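Local coordinates for methyltransferase domain-containing protein (Pyrococcus horikoshii, PDB 1VE3) that binds S-adenosylmethionine and is probably a methyltransferase of the Rossmann-like class, its substrate unknown, at residues M33-C47 with L56-I68. Sequence-based numbering, arbitrary orientation.
Sequences MKYMKKRGKVLDLAC and LEDYGFEVVGVDI. With SAM (S-adenosylmethionine), chain C.
Strands 41-45 and 62-67, joined through helix 51-58, form the first beta-alpha-beta unit of the Rossmann-like methyltransferase sheet and end at S-adenosylmethionine. The strands run parallel, their backbone bonds passing from Glu62 N to Gly40 O (3.1 Å) through to Val66 N to Asp44 O (3.0 Å). Beyond them, Val66 O accepts hydrogen bonds from Cys47 N (3.1 Å) and, weakly, Ala46 N. At the far end Phe61 lies between two side chains: Arg39, bent at chi2 (-53°), sets CD over one ring face, 3.7 Å from the centroid, and selenomethionine Met36 has CE over the opposite face. Val42 splits its branches, CG2 against Phe61 CD1 and CG1 tightly against Leu56 CD1 (3.5 Å). Selenomethionine Met33 lays SE over the Tyr59 face, 4.0 Å from its centroid, while Tyr59 OH bonds Glu29. At the ligand end, Ala46 O accepts a hydrogen bond from the ligand amino N (2.7 Å). The Asp67 carboxylate takes ribose O3' on OD2 (2.8 Å) and O2' on OD1, the latter modelled very short and of doubtful length. Ser69 N also bonds OD1 and Gly48 N OD2, so backbone donors hold the carboxylate's rotation and probably steady its negative charge, presenting one oxygen to each hydroxyl.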
loop_
_atom_site.group_PDB
_atom_site.type_symbol
_atom_site.label_atom_id
_atom_site.label_comp_id
_atom_site.label_asym_id
_atom_site.label_seq_id
_atom_site.Cartn_x
_atom_site.Cartn_y
_atom_site.Cartn_z
HETATM N N MSE A 33 13.128 -11.609 1.945
HETATM C CA MSE A 33 14.119 -12.116 1.011
HETATM C C MSE A 33 15.491 -12.216 1.657
HETATM O O MSE A 33 16.344 -12.977 1.209
HETATM C CB MSE A 33 14.169 -11.229 -0.233
HETATM C CG MSE A 33 12.881 -11.289 -1.035
HETATM SE SE MSE A 33 12.219 -13.117 -1.184
HETATM C CE MSE A 33 10.810 -13.049 0.128
ATOM N N LYS A 34 15.692 -11.454 2.724
ATOM C CA LYS A 34 16.959 -11.463 3.432
ATOM C C LYS A 34 17.150 -12.790 4.158
ATOM O O LYS A 34 18.274 -13.160 4.499
ATOM C CB LYS A 34 17.003 -10.310 4.437
ATOM C CG LYS A 34 18.275 -10.227 5.265
ATOM C CD LYS A 34 18.272 -8.966 6.115
ATOM C CE LYS A 34 19.513 -8.868 6.979
ATOM N NZ LYS A 34 19.564 -7.581 7.736
ATOM N N TYR A 35 16.055 -13.509 4.379
ATOM C CA TYR A 35 16.123 -14.783 5.084
ATOM C C TYR A 35 15.510 -15.942 4.310
ATOM O O TYR A 35 15.375 -17.046 4.831
ATOM C CB TYR A 35 15.446 -14.645 6.449
ATOM C CG TYR A 35 16.102 -13.614 7.340
ATOM C CD1 TYR A 35 17.408 -13.786 7.788
ATOM C CD2 TYR A 35 15.419 -12.466 7.731
ATOM C CE1 TYR A 35 18.019 -12.840 8.606
ATOM C CE2 TYR A 35 16.020 -11.515 8.549
ATOM C CZ TYR A 35 17.321 -11.710 8.982
ATOM O OH TYR A 35 17.917 -10.775 9.797
HETATM N N MSE A 36 15.141 -15.690 3.061
HETATM C CA MSE A 36 14.548 -16.727 2.227
HETATM C C MSE A 36 15.290 -16.813 0.902
HETATM O O MSE A 36 14.680 -16.872 -0.168
HETATM C CB MSE A 36 13.067 -16.432 1.983
HETATM C CG MSE A 36 12.208 -16.496 3.241
HETATM SE SE MSE A 36 10.337 -16.066 2.936
HETATM C CE MSE A 36 9.750 -17.728 2.164
ATOM N N LYS A 37 16.615 -16.814 0.982
ATOM C CA LYS A 37 17.448 -16.889 -0.209
ATOM C C LYS A 37 17.230 -18.204 -0.947
ATOM O O LYS A 37 17.069 -18.214 -2.168
ATOM C CB LYS A 37 18.918 -16.716 0.173
ATOM C CG LYS A 37 19.247 -15.325 0.706
ATOM C CD LYS A 37 20.721 -15.197 1.065
ATOM C CE LYS A 37 21.095 -13.763 1.418
ATOM N NZ LYS A 37 20.327 -13.229 2.580
ATOM N N LYS A 38 17.210 -19.313 -0.214
ATOM C CA LYS A 38 16.991 -20.614 -0.840
ATOM C C LYS A 38 15.503 -20.870 -1.053
ATOM O O LYS A 38 14.721 -20.865 -0.101
ATOM C CB LYS A 38 17.576 -21.735 0.022
ATOM C CG LYS A 38 17.436 -23.117 -0.606
ATOM C CD LYS A 38 18.175 -24.182 0.189
ATOM C CE LYS A 38 18.255 -25.490 -0.594
ATOM N NZ LYS A 38 19.028 -26.555 0.112
ATOM N N ARG A 39 15.112 -21.096 -2.302
ATOM C CA ARG A 39 13.715 -21.352 -2.618
ATOM C C ARG A 39 13.318 -22.700 -2.048
ATOM O O ARG A 39 14.178 -23.538 -1.774
ATOM C CB ARG A 39 13.487 -21.349 -4.135
ATOM C CG ARG A 39 14.078 -20.142 -4.853
ATOM C CD ARG A 39 13.627 -18.838 -4.227
ATOM N NE ARG A 39 14.320 -17.688 -4.800
ATOM C CZ ARG A 39 14.255 -16.453 -4.314
ATOM N NH1 ARG A 39 13.522 -16.198 -3.240
ATOM N NH2 ARG A 39 14.927 -15.472 -4.896
ATOM N N GLY A 40 12.015 -22.904 -1.873
ATOM C CA GLY A 40 11.527 -24.158 -1.336
ATOM C C GLY A 40 10.019 -24.185 -1.196
ATOM O O GLY A 40 9.312 -23.395 -1.821
ATOM N N LYS A 41 9.521 -25.095 -0.368
ATOM C CA LYS A 41 8.085 -25.231 -0.144
ATOM C C LYS A 41 7.671 -24.338 1.031
ATOM O O LYS A 41 8.154 -24.507 2.155
ATOM C CB LYS A 41 7.762 -26.693 0.152
ATOM C CG LYS A 41 6.323 -27.083 -0.073
ATOM C CD LYS A 41 6.210 -28.593 -0.210
ATOM C CE LYS A 41 4.805 -29.021 -0.599
ATOM N NZ LYS A 41 4.773 -30.461 -0.979
ATOM N N VAL A 42 6.774 -23.390 0.770
ATOM C CA VAL A 42 6.330 -22.463 1.804
ATOM C C VAL A 42 4.870 -22.623 2.222
ATOM O O VAL A 42 3.999 -22.882 1.392
ATOM C CB VAL A 42 6.529 -20.998 1.351
ATOM C CG1 VAL A 42 6.219 -20.051 2.497
ATOM C CG2 VAL A 42 7.951 -20.794 0.854
ATOM N N LEU A 43 4.616 -22.469 3.519
ATOM C CA LEU A 43 3.259 -22.549 4.050
ATOM C C LEU A 43 2.866 -21.174 4.597
ATOM O O LEU A 43 3.508 -20.649 5.512
ATOM C CB LEU A 43 3.164 -23.584 5.174
ATOM C CG LEU A 43 1.823 -23.548 5.930
ATOM C CD1 LEU A 43 0.709 -23.978 4.998
ATOM C CD2 LEU A 43 1.872 -24.460 7.158
ATOM N N ASP A 44 1.822 -20.586 4.019
ATOM C CA ASP A 44 1.336 -19.280 4.459
ATOM C C ASP A 44 0.211 -19.551 5.463
ATOM O O ASP A 44 -0.957 -19.668 5.089
ATOM C CB ASP A 44 0.797 -18.478 3.263
ATOM C CG ASP A 44 0.553 -17.017 3.601
ATOM O OD1 ASP A 44 0.605 -16.665 4.798
ATOM O OD2 ASP A 44 0.303 -16.217 2.671
ATOM N N LEU A 45 0.574 -19.659 6.735
ATOM C CA LEU A 45 -0.393 -19.951 7.786
ATOM C C LEU A 45 -1.223 -18.710 8.123
ATOM O O LEU A 45 -0.675 -17.653 8.475
ATOM C CB LEU A 45 0.345 -20.479 9.022
ATOM C CG LEU A 45 -0.488 -21.253 10.048
ATOM C CD1 LEU A 45 -1.312 -22.325 9.348
ATOM C CD2 LEU A 45 0.438 -21.877 11.075
ATOM N N ALA A 46 -2.545 -18.855 8.033
ATOM C CA ALA A 46 -3.471 -17.744 8.263
ATOM C C ALA A 46 -3.140 -16.733 7.155
ATOM O O ALA A 46 -2.791 -15.584 7.429
ATOM C CB ALA A 46 -3.241 -17.124 9.660
ATOM N N CYS A 47 -3.250 -17.189 5.904
ATOM C CA CYS A 47 -2.920 -16.378 4.726
ATOM C C CYS A 47 -3.847 -15.221 4.352
ATOM O O CYS A 47 -3.484 -14.382 3.523
ATOM C CB CYS A 47 -2.776 -17.284 3.499
ATOM S SG CYS A 47 -4.284 -18.194 3.080
ATOM N N LEU A 56 5.497 -14.443 -2.777
ATOM C CA LEU A 56 6.505 -15.499 -2.721
ATOM C C LEU A 56 6.502 -16.336 -3.990
ATOM O O LEU A 56 7.558 -16.724 -4.489
ATOM C CB LEU A 56 6.282 -16.410 -1.507
ATOM C CG LEU A 56 6.596 -15.845 -0.116
ATOM C CD1 LEU A 56 6.526 -16.973 0.915
ATOM C CD2 LEU A 56 7.984 -15.219 -0.109
ATOM N N GLU A 57 5.310 -16.617 -4.506
ATOM C CA GLU A 57 5.177 -17.400 -5.727
ATOM C C GLU A 57 5.923 -16.744 -6.888
ATOM O O GLU A 57 6.489 -17.435 -7.733
ATOM C CB GLU A 57 3.707 -17.557 -6.106
ATOM C CG GLU A 57 3.504 -18.266 -7.436
ATOM C CD GLU A 57 2.102 -18.100 -7.976
ATOM O OE1 GLU A 57 1.674 -16.941 -8.163
ATOM O OE2 GLU A 57 1.427 -19.123 -8.218
ATOM N N ASP A 58 5.925 -15.415 -6.933
ATOM C CA ASP A 58 6.609 -14.700 -8.008
ATOM C C ASP A 58 8.120 -14.714 -7.818
ATOM O O ASP A 58 8.876 -14.471 -8.759
ATOM C CB ASP A 58 6.123 -13.251 -8.093
ATOM C CG ASP A 58 4.624 -13.150 -8.284
ATOM O OD1 ASP A 58 4.034 -14.076 -8.885
ATOM O OD2 ASP A 58 4.039 -12.137 -7.843
ATOM N N TYR A 59 8.557 -14.989 -6.594
ATOM C CA TYR A 59 9.979 -15.044 -6.291
ATOM C C TYR A 59 10.515 -16.457 -6.493
ATOM O O TYR A 59 11.664 -16.755 -6.163
ATOM C CB TYR A 59 10.229 -14.583 -4.856
ATOM C CG TYR A 59 10.485 -13.100 -4.732
ATOM C CD1 TYR A 59 11.694 -12.546 -5.150
ATOM C CD2 TYR A 59 9.525 -12.251 -4.191
ATOM C CE1 TYR A 59 11.943 -11.185 -5.029
ATOM C CE2 TYR A 59 9.760 -10.887 -4.065
ATOM C CZ TYR A 59 10.973 -10.359 -4.483
ATOM O OH TYR A 59 11.220 -9.009 -4.339
ATOM N N GLY A 60 9.668 -17.323 -7.036
ATOM C CA GLY A 60 10.076 -18.690 -7.294
ATOM C C GLY A 60 9.928 -19.651 -6.130
ATOM O O GLY A 60 10.817 -20.464 -5.886
ATOM N N PHE A 61 8.815 -19.560 -5.410
ATOM C CA PHE A 61 8.554 -20.451 -4.283
ATOM C C PHE A 61 7.303 -21.274 -4.556
ATOM O O PHE A 61 6.394 -20.824 -5.252
ATOM C CB PHE A 61 8.342 -19.647 -2.999
ATOM C CG PHE A 61 9.607 -19.139 -2.380
ATOM C CD1 PHE A 61 10.362 -19.954 -1.546
ATOM C CD2 PHE A 61 10.044 -17.843 -2.625
ATOM C CE1 PHE A 61 11.533 -19.487 -0.962
ATOM C CE2 PHE A 61 11.212 -17.364 -2.049
ATOM C CZ PHE A 61 11.961 -18.189 -1.214
ATOM N N GLU A 62 7.268 -22.487 -4.013
ATOM C CA GLU A 62 6.114 -23.367 -4.159
ATOM C C GLU A 62 5.263 -23.017 -2.940
ATOM O O GLU A 62 5.623 -23.354 -1.807
ATOM C CB GLU A 62 6.562 -24.829 -4.112
ATOM C CG GLU A 62 5.440 -25.830 -4.312
ATOM C CD GLU A 62 5.925 -27.264 -4.256
ATOM O OE1 GLU A 62 5.081 -28.180 -4.352
ATOM O OE2 GLU A 62 7.148 -27.474 -4.116
ATOM N N VAL A 63 4.133 -22.352 -3.173
ATOM C CA VAL A 63 3.292 -21.891 -2.071
ATOM C C VAL A 63 1.953 -22.556 -1.785
ATOM O O VAL A 63 1.189 -22.892 -2.690
ATOM C CB VAL A 63 3.028 -20.374 -2.212
ATOM C CG1 VAL A 63 2.310 -19.849 -0.981
ATOM C CG2 VAL A 63 4.338 -19.645 -2.430
ATOM N N VAL A 64 1.677 -22.718 -0.495
ATOM C CA VAL A 64 0.423 -23.286 -0.023
ATOM C C VAL A 64 -0.138 -22.325 1.022
ATOM O O VAL A 64 0.530 -22.009 2.011
ATOM C CB VAL A 64 0.627 -24.652 0.640
ATOM C CG1 VAL A 64 -0.714 -25.221 1.054
ATOM C CG2 VAL A 64 1.339 -25.596 -0.322
ATOM N N GLY A 65 -1.360 -21.854 0.797
ATOM C CA GLY A 65 -1.975 -20.928 1.730
ATOM C C GLY A 65 -3.116 -21.552 2.509
ATOM O O GLY A 65 -4.016 -22.159 1.924
ATOM N N VAL A 66 -3.088 -21.388 3.829
ATOM C CA VAL A 66 -4.115 -21.947 4.703
ATOM C C VAL A 66 -4.763 -20.891 5.608
ATOM O O VAL A 66 -4.072 -20.114 6.251
ATOM C CB VAL A 66 -3.513 -23.060 5.606
ATOM C CG1 VAL A 66 -4.573 -23.607 6.560
ATOM C CG2 VAL A 66 -2.941 -24.178 4.740
ATOM N N ASP A 67 -6.092 -20.873 5.661
ATOM C CA ASP A 67 -6.817 -19.924 6.511
ATOM C C ASP A 67 -8.114 -20.591 6.956
ATOM O O ASP A 67 -8.663 -21.430 6.239
ATOM C CB ASP A 67 -7.117 -18.622 5.758
ATOM C CG ASP A 67 -7.482 -17.467 6.698
ATOM O OD1 ASP A 67 -8.566 -17.498 7.320
ATOM O OD2 ASP A 67 -6.676 -16.520 6.815
ATOM N N ILE A 68 -8.583 -20.222 8.144
ATOM C CA ILE A 68 -9.792 -20.798 8.720
ATOM C C ILE A 68 -11.078 -20.176 8.174
ATOM O O ILE A 68 -12.159 -20.737 8.323
ATOM C CB ILE A 68 -9.790 -20.642 10.260
ATOM C CG1 ILE A 68 -10.821 -21.584 10.885
ATOM C CG2 ILE A 68 -10.124 -19.193 10.641
ATOM C CD1 ILE A 68 -10.960 -21.445 12.380
HETATM N N SAM C . -1.363 -13.357 6.927
HETATM C CA SAM C . -2.483 -12.448 6.546
HETATM C C SAM C . -1.916 -11.184 5.904
HETATM O O SAM C . -2.520 -10.694 4.941
HETATM O OXT SAM C . -0.851 -10.735 6.432
HETATM C CB SAM C . -3.224 -12.081 7.791
HETATM C CG SAM C . -4.601 -11.701 7.560
HETATM S SD SAM C . -5.531 -11.238 9.075
HETATM C CE SAM C . -4.741 -9.902 9.719
HETATM C "C5'" SAM C . -5.457 -12.696 10.126
HETATM C "C4'" SAM C . -6.082 -14.065 9.540
HETATM O "O4'" SAM C . -5.916 -15.135 10.533
HETATM C "C3'" SAM C . -7.591 -14.019 9.353
HETATM O "O3'" SAM C . -7.612 -14.090 7.842
HETATM C "C2'" SAM C . -8.217 -15.284 9.830
HETATM O "O2'" SAM C . -9.218 -15.969 9.145
HETATM C "C1'" SAM C . -6.914 -16.081 10.211
HETATM N N9 SAM C . -7.128 -17.018 11.321
HETATM C C8 SAM C . -7.661 -16.855 12.599
HETATM N N7 SAM C . -7.679 -17.956 13.310
HETATM C C5 SAM C . -7.143 -18.896 12.486
HETATM C C6 SAM C . -6.861 -20.326 12.617
HETATM N N6 SAM C . -7.135 -21.014 13.739
HETATM N N1 SAM C . -6.282 -21.021 11.534
HETATM C C2 SAM C . -5.988 -20.354 10.372
HETATM N N3 SAM C . -6.210 -19.029 10.146
HETATM C C4 SAM C . -6.791 -18.341 11.241
#